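Local atomic coordinates of exosome complex component Rrp42 (Pyrococcus abyssi, PDB entry 2PO1), a protein that probably serves as a non-catalytic component of the archaeal RNA-degrading exosome, contributing to the structuring of the active site of its partner Rrp41. Residues C[20-25]-C[31-36]; C[151-156]-C[223-228]; C[202-207]-C[214-219]; C[206-211]-C[247-252]. One frame throughout, in Å; residues are numbered along the deposited sequence.

Contact 1 (C[20-25]-C[31-36]); sequences NLLKEG and RGFEDY
Leu22, in the last turn of helix 13-23, meets the Phe33 ring with both its side chain and its carbonyl. Its CD2 methyl packs against Phe33 CE2 at 3.3 Å, the two side chains crossing at a slant, while Leu22 O lies at the ring's rim, close to the ring plane, 3.3 Å from Phe33 CZ. That carbonyl also accepts the N-H of Gly25 (Gly25 N to Leu22 O 2.8 Å), one of the two bonds of the Schellman motif that closes the helix; the other runs from Lys26 N to Leu21 O. Gly25, the C' residue with phi 79°, sets its CA 3.4 Å from Phe33 CZ. On the second segment Phe33 follows Gly32, which opens a type I turn to Asp35, and this turn is braced by Gly32 N bonding to Asp35 OD2 at 2.9 Å, from above the carboxylate plane. With CG opposite the carbonyl carbon (chi1 -68°), the Phe33 ring reaches back to the helix end; it also touches Ile207 and Val209 of strand 207-210. Cut back to an alanine, this position would probably leave Leu22 CD2 and Gly25 CA without their aromatic neighbour and open a gap between helix end and loop. The motif is a Schellman-capped helix C-terminus whose following loop folds back and brings the edge of an aromatic ring up to the Leu22 carbonyl beside the cap.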
loop_
_atom_site.group_PDB
_atom_site.type_symbol
_atom_site.label_atom_id
_atom_site.label_comp_id
_atom_site.label_asym_id
_atom_site.label_seq_id
_atom_site.Cartn_x
_atom_site.Cartn_y
_atom_site.Cartn_z
ATOM N N ASN C 20 25.483 -36.454 3.760
ATOM C CA ASN C 20 26.413 -37.537 3.739
ATOM C C ASN C 20 27.814 -37.025 3.572
ATOM O O ASN C 20 28.710 -37.519 4.231
ATOM C CB ASN C 20 26.051 -38.570 2.659
ATOM C CG ASN C 20 24.809 -39.357 3.006
ATOM O OD1 ASN C 20 24.083 -38.987 3.935
ATOM N ND2 ASN C 20 24.531 -40.439 2.253
ATOM N N LEU C 21 28.018 -36.068 2.681
ATOM C CA LEU C 21 29.314 -35.432 2.590
ATOM C C LEU C 21 29.709 -34.875 3.951
ATOM O O LEU C 21 30.840 -35.064 4.392
ATOM C CB LEU C 21 29.303 -34.285 1.593
ATOM C CG LEU C 21 29.761 -34.564 0.172
ATOM C CD1 LEU C 21 29.738 -33.296 -0.620
ATOM C CD2 LEU C 21 31.121 -35.140 0.149
ATOM N N LEU C 22 28.759 -34.219 4.623
ATOM C CA LEU C 22 29.037 -33.639 5.929
ATOM C C LEU C 22 29.527 -34.664 6.897
ATOM O O LEU C 22 30.467 -34.400 7.640
ATOM C CB LEU C 22 27.814 -32.965 6.500
ATOM C CG LEU C 22 27.613 -31.500 6.195
ATOM C CD1 LEU C 22 26.599 -31.033 7.205
ATOM C CD2 LEU C 22 28.902 -30.697 6.295
ATOM N N LYS C 23 28.914 -35.849 6.871
ATOM C CA LYS C 23 29.373 -36.998 7.687
ATOM C C LYS C 23 30.823 -37.384 7.427
ATOM O O LYS C 23 31.501 -37.955 8.293
ATOM C CB LYS C 23 28.465 -38.209 7.458
ATOM C CG LYS C 23 27.192 -38.264 8.338
ATOM C CD LYS C 23 26.425 -36.952 8.407
ATOM C CE LYS C 23 25.100 -37.106 9.189
ATOM N NZ LYS C 23 24.311 -38.306 8.759
ATOM N N GLU C 24 31.315 -37.069 6.238
ATOM C CA GLU C 24 32.671 -37.417 5.871
ATOM C C GLU C 24 33.569 -36.203 6.019
ATOM O O GLU C 24 34.703 -36.191 5.519
ATOM C CB GLU C 24 32.710 -37.953 4.440
ATOM C CG GLU C 24 31.715 -39.073 4.172
ATOM C CD GLU C 24 31.671 -39.463 2.704
ATOM O OE1 GLU C 24 32.721 -39.935 2.202
ATOM O OE2 GLU C 24 30.590 -39.289 2.061
ATOM N N GLY C 25 33.038 -35.179 6.696
ATOM C CA GLY C 25 33.800 -34.014 7.076
ATOM C C GLY C 25 33.939 -33.118 5.890
ATOM O O GLY C 25 34.822 -32.251 5.874
ATOM N N ARG C 31 35.169 -26.966 0.941
ATOM C CA ARG C 31 35.479 -26.108 2.063
ATOM C C ARG C 31 35.459 -26.876 3.365
ATOM O O ARG C 31 34.759 -27.891 3.455
ATOM C CB ARG C 31 34.402 -25.057 2.172
ATOM C CG ARG C 31 34.660 -23.838 1.399
ATOM C CD ARG C 31 33.712 -22.845 1.959
ATOM N NE ARG C 31 32.342 -23.061 1.512
ATOM C CZ ARG C 31 31.304 -22.441 2.054
ATOM N NH1 ARG C 31 31.490 -21.570 3.038
ATOM N NH2 ARG C 31 30.080 -22.609 1.554
ATOM N N GLY C 32 36.208 -26.390 4.362
ATOM C CA GLY C 32 36.165 -26.940 5.719
ATOM C C GLY C 32 34.883 -26.442 6.359
ATOM O O GLY C 32 34.225 -25.555 5.808
ATOM N N PHE C 33 34.522 -26.996 7.519
ATOM C CA PHE C 33 33.288 -26.570 8.217
ATOM C C PHE C 33 33.376 -25.124 8.649
ATOM O O PHE C 33 32.338 -24.429 8.814
ATOM C CB PHE C 33 33.017 -27.468 9.440
ATOM C CG PHE C 33 32.630 -28.910 9.084
ATOM C CD1 PHE C 33 32.498 -29.857 10.086
ATOM C CD2 PHE C 33 32.385 -29.289 7.750
ATOM C CE1 PHE C 33 32.128 -31.153 9.776
ATOM C CE2 PHE C 33 32.043 -30.587 7.440
ATOM C CZ PHE C 33 31.894 -31.517 8.454
ATOM N N GLU C 34 34.607 -24.654 8.824
ATOM C CA GLU C 34 34.821 -23.282 9.332
ATOM C C GLU C 34 35.331 -22.309 8.274
ATOM O O GLU C 34 35.690 -21.174 8.587
ATOM C CB GLU C 34 35.672 -23.255 10.628
ATOM C CG GLU C 34 34.938 -23.848 11.857
ATOM C CD GLU C 34 35.805 -23.901 13.090
ATOM O OE1 GLU C 34 36.950 -23.373 13.028
ATOM O OE2 GLU C 34 35.330 -24.477 14.117
ATOM N N ASP C 35 35.300 -22.721 7.013
ATOM C CA ASP C 35 35.799 -21.850 5.972
ATOM C C ASP C 35 34.705 -21.036 5.307
ATOM O O ASP C 35 33.635 -21.556 5.011
ATOM C CB ASP C 35 36.499 -22.680 4.929
ATOM C CG ASP C 35 37.698 -23.361 5.483
ATOM O OD1 ASP C 35 38.195 -22.912 6.527
ATOM O OD2 ASP C 35 38.122 -24.340 4.907
ATOM N N TYR C 36 35.015 -19.766 5.064
ATOM C CA TYR C 36 34.230 -18.935 4.153
ATOM C C TYR C 36 34.612 -19.278 2.760
ATOM O O TYR C 36 35.741 -19.685 2.529
ATOM C CB TYR C 36 34.548 -17.456 4.404
ATOM C CG TYR C 36 33.620 -16.930 5.429
ATOM C CD1 TYR C 36 33.776 -17.276 6.757
ATOM C CD2 TYR C 36 32.538 -16.136 5.067
ATOM C CE1 TYR C 36 32.896 -16.827 7.714
ATOM C CE2 TYR C 36 31.678 -15.682 6.012
ATOM C CZ TYR C 36 31.842 -16.037 7.318
ATOM O OH TYR C 36 30.951 -15.624 8.280
#

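Contact 2 (C[151-156]-C[223-228]); sequences NLMDAI and KITITT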
loop_
_atom_site.group_PDB
_atom_site.type_symbol
_atom_site.label_atom_id
_atom_site.label_comp_id
_atom_site.label_asym_id
_atom_site.label_seq_id
_atom_site.Cartn_x
_atom_site.Cartn_y
_atom_site.Cartn_z
ATOM N N ASN C 151 24.122 -17.156 2.495
ATOM C CA ASN C 151 24.723 -16.258 3.451
ATOM C C ASN C 151 24.595 -14.762 3.171
ATOM O O ASN C 151 25.552 -14.031 3.256
ATOM C CB ASN C 151 26.164 -16.716 3.833
ATOM C CG ASN C 151 26.584 -16.171 5.159
ATOM O OD1 ASN C 151 25.741 -15.669 5.904
ATOM N ND2 ASN C 151 27.886 -16.309 5.510
ATOM N N LEU C 152 23.362 -14.277 2.881
ATOM C CA LEU C 152 23.147 -12.885 2.754
ATOM C C LEU C 152 23.511 -12.148 4.034
ATOM O O LEU C 152 24.038 -11.065 3.994
ATOM C CB LEU C 152 21.657 -12.630 2.407
ATOM C CG LEU C 152 21.166 -13.243 1.102
ATOM C CD1 LEU C 152 19.689 -12.924 0.888
ATOM C CD2 LEU C 152 22.065 -12.719 -0.035
ATOM N N MET C 153 23.189 -12.706 5.199
ATOM C CA MET C 153 23.402 -11.991 6.412
ATOM C C MET C 153 24.844 -11.525 6.546
ATOM O O MET C 153 25.116 -10.342 6.770
ATOM C CB MET C 153 23.008 -12.880 7.581
ATOM C CG MET C 153 23.230 -12.174 8.867
ATOM S SD MET C 153 21.857 -11.136 9.215
ATOM C CE MET C 153 20.575 -12.359 9.576
ATOM N N ASP C 154 25.795 -12.413 6.345
ATOM C CA ASP C 154 27.179 -12.001 6.552
ATOM C C ASP C 154 27.617 -11.101 5.436
ATOM O O ASP C 154 28.308 -10.126 5.640
ATOM C CB ASP C 154 28.119 -13.183 6.621
ATOM C CG ASP C 154 27.826 -14.097 7.781
ATOM O OD1 ASP C 154 26.825 -13.862 8.439
ATOM O OD2 ASP C 154 28.608 -15.064 8.051
ATOM N N ALA C 155 27.216 -11.437 4.234
ATOM C CA ALA C 155 27.625 -10.625 3.083
ATOM C C ALA C 155 27.087 -9.213 3.281
ATOM O O ALA C 155 27.803 -8.266 3.037
ATOM C CB ALA C 155 27.096 -11.234 1.813
ATOM N N ILE C 156 25.828 -9.079 3.764
ATOM C CA ILE C 156 25.232 -7.773 3.949
ATOM C C ILE C 156 25.903 -7.048 5.109
ATOM O O ILE C 156 26.184 -5.871 5.013
ATOM C CB ILE C 156 23.682 -7.828 4.189
ATOM C CG1 ILE C 156 22.935 -8.284 2.933
ATOM C CG2 ILE C 156 23.216 -6.456 4.647
ATOM C CD1 ILE C 156 21.622 -8.819 3.232
ATOM N N LYS C 223 19.840 -21.934 11.546
ATOM C CA LYS C 223 20.952 -21.068 11.238
ATOM C C LYS C 223 21.103 -20.159 12.405
ATOM O O LYS C 223 20.147 -19.935 13.121
ATOM C CB LYS C 223 20.588 -20.287 9.994
ATOM C CG LYS C 223 21.390 -19.076 9.713
ATOM C CD LYS C 223 20.892 -18.490 8.409
ATOM C CE LYS C 223 21.780 -18.967 7.307
ATOM N NZ LYS C 223 21.560 -18.332 5.998
ATOM N N ILE C 224 22.319 -19.702 12.651
ATOM C CA ILE C 224 22.537 -18.793 13.756
ATOM C C ILE C 224 23.590 -17.833 13.321
ATOM O O ILE C 224 24.565 -18.216 12.671
ATOM C CB ILE C 224 22.960 -19.539 15.129
ATOM C CG1 ILE C 224 22.965 -18.526 16.287
ATOM C CG2 ILE C 224 24.291 -20.226 14.985
ATOM C CD1 ILE C 224 22.977 -19.139 17.672
ATOM N N THR C 225 23.344 -16.561 13.621
ATOM C CA THR C 225 24.283 -15.514 13.266
ATOM C C THR C 225 24.742 -14.895 14.552
ATOM O O THR C 225 23.917 -14.613 15.423
ATOM C CB THR C 225 23.607 -14.435 12.424
ATOM O OG1 THR C 225 23.325 -14.951 11.117
ATOM C CG2 THR C 225 24.502 -13.230 12.326
ATOM N N ILE C 226 26.067 -14.807 14.695
ATOM C CA ILE C 226 26.739 -14.113 15.791
ATOM C C ILE C 226 27.520 -12.944 15.223
ATOM O O ILE C 226 28.421 -13.138 14.414
ATOM C CB ILE C 226 27.829 -15.029 16.492
ATOM C CG1 ILE C 226 27.316 -16.466 16.703
ATOM C CG2 ILE C 226 28.303 -14.388 17.756
ATOM C CD1 ILE C 226 26.066 -16.521 17.613
ATOM N N THR C 227 27.217 -11.741 15.680
ATOM C CA THR C 227 27.908 -10.569 15.241
ATOM C C THR C 227 28.768 -10.017 16.350
ATOM O O THR C 227 28.280 -9.768 17.452
ATOM C CB THR C 227 26.880 -9.478 14.855
ATOM O OG1 THR C 227 26.027 -10.007 13.862
ATOM C CG2 THR C 227 27.582 -8.220 14.349
ATOM N N THR C 228 30.053 -9.844 16.073
ATOM C CA THR C 228 30.996 -9.490 17.089
ATOM C C THR C 228 31.884 -8.379 16.563
ATOM O O THR C 228 32.080 -8.277 15.350
ATOM C CB THR C 228 31.866 -10.692 17.508
ATOM O OG1 THR C 228 32.609 -11.134 16.382
ATOM C CG2 THR C 228 30.989 -11.819 17.988
HETATM O O HOH W 1 23.317 -16.066 6.588
HETATM O O HOH W 2 21.331 -15.000 5.558
#
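Met153 has CG opposite its backbone N (chi1 179°) and then bends at chi2 and chi3, which presents CG to Thr225 on strand 222-228 and turns its end alongside OG1. Thr225 answers with OG1 opposite its own carbonyl carbon (chi1 -71°), and OG1 stands 3.6 Å from Met153 CG, while the methyl CG2 of Thr225 is 3.8 Å from the same carbon. This is van der Waals contact; the hydroxyl has its polar partner in Thr200 of the neighbouring strand 197-204. The contact lays the first turn of helix 152-166 against the four-stranded antiparallel sheet of the second exoribonuclease-family region, joining the two family regions of this RNase PH-like chain. Asn151 is the N-cap: its OD1 accepts Asp154 N at 3.3 Å, with the donor above the carbonyl plane. Its ND2 gives a nearly straight bond to Asp154 OD2 (2.9 Å) and also bonds Asp211, so the amide is gripped from both ends. Between helix and strand, one water donates to Asn151 OD1 and accepts from Lys223 NZ at 2.9 Å. A second water accepts from Met153 N at 3.0 Å and, weakly, from Lys223 NZ. The ammonium forms a salt bridge with Glu217, whose OE2 also accepts from Asn151 N.

Contact 3 (C[202-207]-C[214-219]); sequences AKIGNI and LDEELV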
loop_
_atom_site.group_PDB
_atom_site.type_symbol
_atom_site.label_atom_id
_atom_site.label_comp_id
_atom_site.label_asym_id
_atom_site.label_seq_id
_atom_site.Cartn_x
_atom_site.Cartn_y
_atom_site.Cartn_z
ATOM N N ALA C 202 25.151 -22.562 9.432
ATOM C CA ALA C 202 23.988 -23.409 9.152
ATOM C C ALA C 202 24.154 -24.641 10.002
ATOM O O ALA C 202 25.224 -25.198 10.058
ATOM C CB ALA C 202 23.967 -23.788 7.698
ATOM N N LYS C 203 23.110 -25.038 10.713
ATOM C CA LYS C 203 23.123 -26.336 11.325
ATOM C C LYS C 203 22.493 -27.297 10.331
ATOM O O LYS C 203 21.334 -27.111 9.899
ATOM C CB LYS C 203 22.351 -26.321 12.631
ATOM C CG LYS C 203 22.158 -27.677 13.256
ATOM C CD LYS C 203 21.849 -27.522 14.731
ATOM C CE LYS C 203 21.682 -28.890 15.374
ATOM N NZ LYS C 203 21.447 -28.683 16.830
ATOM N N ILE C 204 23.274 -28.299 9.939
ATOM C CA ILE C 204 22.819 -29.385 9.053
ATOM C C ILE C 204 23.031 -30.702 9.781
ATOM O O ILE C 204 24.166 -31.116 10.013
ATOM C CB ILE C 204 23.587 -29.362 7.729
ATOM C CG1 ILE C 204 23.540 -27.947 7.136
ATOM C CG2 ILE C 204 23.066 -30.445 6.781
ATOM C CD1 ILE C 204 24.347 -27.750 5.830
ATOM N N GLY C 205 21.932 -31.339 10.171
ATOM C CA GLY C 205 22.001 -32.443 11.111
ATOM C C GLY C 205 22.661 -31.968 12.397
ATOM O O GLY C 205 22.226 -30.988 13.005
ATOM N N ASN C 206 23.726 -32.640 12.809
ATOM C CA ASN C 206 24.384 -32.288 14.058
ATOM C C ASN C 206 25.649 -31.491 13.835
ATOM O O ASN C 206 26.521 -31.431 14.687
ATOM C CB ASN C 206 24.637 -33.534 14.897
ATOM C CG ASN C 206 23.379 -33.996 15.603
ATOM O OD1 ASN C 206 22.418 -33.226 15.762
ATOM N ND2 ASN C 206 23.366 -35.256 16.020
ATOM N N ILE C 207 25.718 -30.856 12.687
ATOM C CA ILE C 207 26.932 -30.202 12.273
ATOM C C ILE C 207 26.641 -28.748 11.908
ATOM O O ILE C 207 25.714 -28.463 11.126
ATOM C CB ILE C 207 27.509 -30.930 11.045
ATOM C CG1 ILE C 207 28.164 -32.237 11.459
ATOM C CG2 ILE C 207 28.542 -30.081 10.396
ATOM C CD1 ILE C 207 28.251 -33.228 10.329
ATOM N N LEU C 214 23.910 -21.396 -0.847
ATOM C CA LEU C 214 22.471 -21.567 -1.043
ATOM C C LEU C 214 22.131 -23.037 -0.954
ATOM O O LEU C 214 21.168 -23.417 -0.286
ATOM C CB LEU C 214 22.108 -21.075 -2.417
ATOM C CG LEU C 214 20.853 -20.292 -2.701
ATOM C CD1 LEU C 214 20.590 -20.524 -4.188
ATOM C CD2 LEU C 214 19.713 -20.653 -1.762
ATOM N N ASP C 215 22.949 -23.878 -1.590
ATOM C CA ASP C 215 22.690 -25.314 -1.584
ATOM C C ASP C 215 22.700 -25.830 -0.136
ATOM O O ASP C 215 21.901 -26.666 0.206
ATOM C CB ASP C 215 23.747 -26.051 -2.380
ATOM C CG ASP C 215 23.535 -25.920 -3.876
ATOM O OD1 ASP C 215 22.353 -25.757 -4.294
ATOM O OD2 ASP C 215 24.543 -25.969 -4.611
ATOM N N GLU C 216 23.569 -25.273 0.710
ATOM C CA GLU C 216 23.550 -25.659 2.125
ATOM C C GLU C 216 22.339 -25.054 2.839
ATOM O O GLU C 216 21.705 -25.717 3.667
ATOM C CB GLU C 216 24.834 -25.296 2.805
ATOM C CG GLU C 216 25.942 -26.280 2.483
ATOM C CD GLU C 216 27.321 -25.755 2.707
ATOM O OE1 GLU C 216 28.239 -26.584 2.688
ATOM O OE2 GLU C 216 27.528 -24.548 2.922
ATOM N N GLU C 217 22.006 -23.810 2.524
ATOM C CA GLU C 217 20.804 -23.208 3.122
ATOM C C GLU C 217 19.574 -23.962 2.728
ATOM O O GLU C 217 18.642 -24.099 3.514
ATOM C CB GLU C 217 20.658 -21.774 2.736
ATOM C CG GLU C 217 21.708 -20.878 3.348
ATOM C CD GLU C 217 21.636 -19.476 2.806
ATOM O OE1 GLU C 217 21.031 -19.257 1.751
ATOM O OE2 GLU C 217 22.195 -18.581 3.447
ATOM N N LEU C 218 19.565 -24.490 1.518
ATOM C CA LEU C 218 18.431 -25.315 1.088
ATOM C C LEU C 218 18.200 -26.538 1.945
ATOM O O LEU C 218 17.071 -26.950 2.130
ATOM C CB LEU C 218 18.491 -25.652 -0.400
ATOM C CG LEU C 218 18.308 -24.426 -1.295
ATOM C CD1 LEU C 218 18.612 -24.771 -2.747
ATOM C CD2 LEU C 218 16.891 -23.788 -1.191
ATOM N N VAL C 219 19.251 -27.103 2.529
ATOM C CA VAL C 219 19.099 -28.306 3.306
ATOM C C VAL C 219 19.296 -28.112 4.812
ATOM O O VAL C 219 19.186 -29.057 5.564
ATOM C CB VAL C 219 20.080 -29.393 2.794
ATOM C CG1 VAL C 219 20.099 -29.402 1.255
ATOM C CG2 VAL C 219 21.461 -29.190 3.358
#
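This is a small, buried, apolar contact between the end of strand 197-204 and the short helix 214-219, Ile204 meeting Glu216 and Val219. Ile204 supplies both of its branches. Its CD1 sits 3.9 Å from Glu216 CB and 4.0 Å from Glu216 CG, the two side chains crossing at about a right angle, so an acidic residue takes part through its aliphatic stem. Ile204 CG2 meets Val219 CG2 at 4.0 Å, and Ile204 CD1 comes almost as near to that same methyl. Val219 CG2 is directed there by chi1 -42°, which places it between the backbone N and the carbonyl carbon. The Glu216 chain runs extended beyond CG and carries its carboxylate to Arg27, with which OE2 forms a salt bridge; the same oxygen accepts from Ser213 N. Ile204 opens the type II' turn of the two-residue beta hairpin joining strands 197-204 and 207-210: Ile204 N bonds Ile207 O at 2.7 Å, Ile207 N bonds Ile204 O, and Gly205 follows with phi 58°, which favours glycine. Around this pair of branches, Ile19 and Leu22 of helix 13-23 also touch Ile204, Ile18 packs on Val219, and Val209 of strand 207-210 lies against Glu216.

Contact 4 (C[206-211]-C[247-252]); sequences NILVVD and LEEVMY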
loop_
_atom_site.group_PDB
_atom_site.type_symbol
_atom_site.label_atom_id
_atom_site.label_comp_id
_atom_site.label_asym_id
_atom_site.label_seq_id
_atom_site.Cartn_x
_atom_site.Cartn_y
_atom_site.Cartn_z
ATOM N N ASN C 206 23.726 -32.640 12.809
ATOM C CA ASN C 206 24.384 -32.288 14.058
ATOM C C ASN C 206 25.649 -31.491 13.835
ATOM O O ASN C 206 26.521 -31.431 14.687
ATOM C CB ASN C 206 24.637 -33.534 14.897
ATOM C CG ASN C 206 23.379 -33.996 15.603
ATOM O OD1 ASN C 206 22.418 -33.226 15.762
ATOM N ND2 ASN C 206 23.366 -35.256 16.020
ATOM N N ILE C 207 25.718 -30.856 12.687
ATOM C CA ILE C 207 26.932 -30.202 12.273
ATOM C C ILE C 207 26.641 -28.748 11.908
ATOM O O ILE C 207 25.714 -28.463 11.126
ATOM C CB ILE C 207 27.509 -30.930 11.045
ATOM C CG1 ILE C 207 28.164 -32.237 11.459
ATOM C CG2 ILE C 207 28.542 -30.081 10.396
ATOM C CD1 ILE C 207 28.251 -33.228 10.329
ATOM N N LEU C 208 27.437 -27.826 12.459
ATOM C CA LEU C 208 27.409 -26.435 12.019
ATOM C C LEU C 208 28.525 -26.149 11.064
ATOM O O LEU C 208 29.663 -26.546 11.266
ATOM C CB LEU C 208 27.502 -25.425 13.163
ATOM C CG LEU C 208 26.685 -25.508 14.454
ATOM C CD1 LEU C 208 26.470 -24.166 15.023
ATOM C CD2 LEU C 208 25.355 -26.227 14.347
ATOM N N VAL C 209 28.197 -25.369 10.056
ATOM C CA VAL C 209 29.096 -25.127 8.953
ATOM C C VAL C 209 28.975 -23.610 8.733
ATOM O O VAL C 209 27.852 -23.059 8.600
ATOM C CB VAL C 209 28.543 -26.008 7.839
ATOM C CG1 VAL C 209 27.630 -25.284 6.781
ATOM C CG2 VAL C 209 29.439 -27.105 7.381
ATOM N N VAL C 210 30.098 -22.918 8.741
ATOM C CA VAL C 210 30.051 -21.480 8.604
ATOM C C VAL C 210 29.904 -21.106 7.126
ATOM O O VAL C 210 30.315 -21.858 6.216
ATOM C CB VAL C 210 31.291 -20.807 9.204
ATOM C CG1 VAL C 210 32.441 -21.049 8.330
ATOM C CG2 VAL C 210 31.079 -19.289 9.263
ATOM N N ASP C 211 29.291 -19.946 6.907
ATOM C CA ASP C 211 29.088 -19.393 5.573
ATOM C C ASP C 211 28.444 -20.410 4.640
ATOM O O ASP C 211 29.075 -20.828 3.675
ATOM C CB ASP C 211 30.401 -18.911 4.992
ATOM C CG ASP C 211 30.247 -18.275 3.634
ATOM O OD1 ASP C 211 31.200 -18.421 2.844
ATOM O OD2 ASP C 211 29.205 -17.632 3.359
ATOM N N LEU C 247 22.944 -25.621 23.470
ATOM C CA LEU C 247 23.686 -24.549 24.138
ATOM C C LEU C 247 25.202 -24.619 23.775
ATOM O O LEU C 247 25.862 -23.593 23.567
ATOM C CB LEU C 247 23.512 -24.678 25.666
ATOM C CG LEU C 247 24.023 -23.616 26.663
ATOM C CD1 LEU C 247 25.246 -24.044 27.352
ATOM C CD2 LEU C 247 24.202 -22.240 26.031
ATOM N N GLU C 248 25.732 -25.830 23.689
ATOM C CA GLU C 248 27.132 -26.026 23.341
ATOM C C GLU C 248 27.378 -25.692 21.892
ATOM O O GLU C 248 28.484 -25.370 21.547
ATOM C CB GLU C 248 27.564 -27.447 23.628
ATOM C CG GLU C 248 26.392 -28.385 23.613
ATOM C CD GLU C 248 25.644 -28.389 24.945
ATOM O OE1 GLU C 248 26.312 -28.417 26.039
ATOM O OE2 GLU C 248 24.390 -28.372 24.885
ATOM N N GLU C 249 26.357 -25.762 21.041
ATOM C CA GLU C 249 26.510 -25.323 19.629
ATOM C C GLU C 249 26.581 -23.833 19.520
ATOM O O GLU C 249 27.383 -23.295 18.772
ATOM C CB GLU C 249 25.384 -25.868 18.743
ATOM C CG GLU C 249 25.468 -27.427 18.546
ATOM C CD GLU C 249 24.205 -28.024 17.931
ATOM O OE1 GLU C 249 23.137 -27.374 17.985
ATOM O OE2 GLU C 249 24.266 -29.156 17.394
ATOM N N VAL C 250 25.725 -23.151 20.263
ATOM C CA VAL C 250 25.814 -21.690 20.403
ATOM C C VAL C 250 27.172 -21.196 20.897
ATOM O O VAL C 250 27.799 -20.331 20.283
ATOM C CB VAL C 250 24.708 -21.200 21.333
ATOM C CG1 VAL C 250 24.869 -19.694 21.679
ATOM C CG2 VAL C 250 23.389 -21.515 20.681
ATOM N N MET C 251 27.606 -21.743 22.023
ATOM C CA MET C 251 28.915 -21.441 22.562
ATOM C C MET C 251 30.015 -21.612 21.495
ATOM O O MET C 251 30.831 -20.738 21.286
ATOM C CB MET C 251 29.189 -22.362 23.743
ATOM C CG MET C 251 28.221 -22.194 24.912
ATOM S SD MET C 251 28.403 -23.401 26.296
ATOM C CE MET C 251 30.168 -23.380 26.658
ATOM N N TYR C 252 30.008 -22.750 20.815
ATOM C CA TYR C 252 30.877 -22.988 19.670
ATOM C C TYR C 252 30.734 -21.902 18.614
ATOM O O TYR C 252 31.727 -21.405 18.087
ATOM C CB TYR C 252 30.538 -24.366 19.027
ATOM C CG TYR C 252 31.157 -24.517 17.658
ATOM C CD1 TYR C 252 30.417 -24.214 16.513
ATOM C CD2 TYR C 252 32.506 -24.886 17.510
ATOM C CE1 TYR C 252 30.957 -24.298 15.297
ATOM C CE2 TYR C 252 33.061 -25.005 16.267
ATOM C CZ TYR C 252 32.277 -24.681 15.161
ATOM O OH TYR C 252 32.760 -24.750 13.887
HETATM O O HOH W 3 26.730 -30.176 16.930
HETATM O O HOH W 4 22.630 -31.354 17.904
#
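Glu249 OE2 is gripped by two waters that tie it to Asn206. The oxygen of one water lies 2.7 Å from Glu249 OE2, and this water donates both to it and to Asn206 O. The oxygen of the other is 2.8 Å from Glu249 OE2; it too donates there, and its second bond goes to the side-chain oxygen of Asn206. The contact sets the first turns of helix 247-275 against strand 207-210, an outermost strand within this chain of the four-stranded antiparallel sheet, so this is helix-on-sheet packing in the second exoribonuclease-family region of the RNase PH fold. The other carboxylate oxygen, OE1, forms a salt bridge with Lys203 of the adjoining strand and accepts from Lys246 N, so both oxygens are engaged and the group is probably kept from turning. Its aliphatic chain, extended beyond CG, brings the carboxylate up to the strand. Next to this polar cluster Leu208 points at the helix; with CG opposite the carbonyl carbon (chi1 -46°) its two methyls divide the work. CD2 rests 4.2 Å from Glu249 CD, whereas CD1 approaches the backbone at Glu249 O, 4.0 Å away. The same leucine also packs on Phe201 and Lys203 of the neighbouring strand 197-204. One turn along the helix, Tyr252 comes in beside it, its hydroxyl bonded to Glu34 in the loop before strand 39-43. A methylpentanediol, probably from the crystallisation liquor, bonds weakly to that hydroxyl and hydrogen-bonds Leu208 O. Leu208 CB stands 4.2 Å from Tyr252 CE1, slanted to the ring.

Along the chain contact 1 closes first; contact 3 is nested inside the loop closed by contact 2, and the segments of contacts 2 and 4 alternate. Contacts 2, 3 and 4 all reach the antiparallel sheet of strands 207-210, 197-204, 222-228 and 234-240, and contacts 3 and 4 share Asn206 and Ile207. Centres of contacts 1 and 3 lie about 10 Å apart, those of 1 and 2 about 18 Å. Contact 1 joins in through Phe33 O to Val210 N (2.7 Å) and packs Tyr36 on Asn151 of contact 2, while Ile224 of contact 2 packs on Val250 of contact 4. The N-terminal helix and its loop are thus fastened to the same sheet that meets helix 152-166.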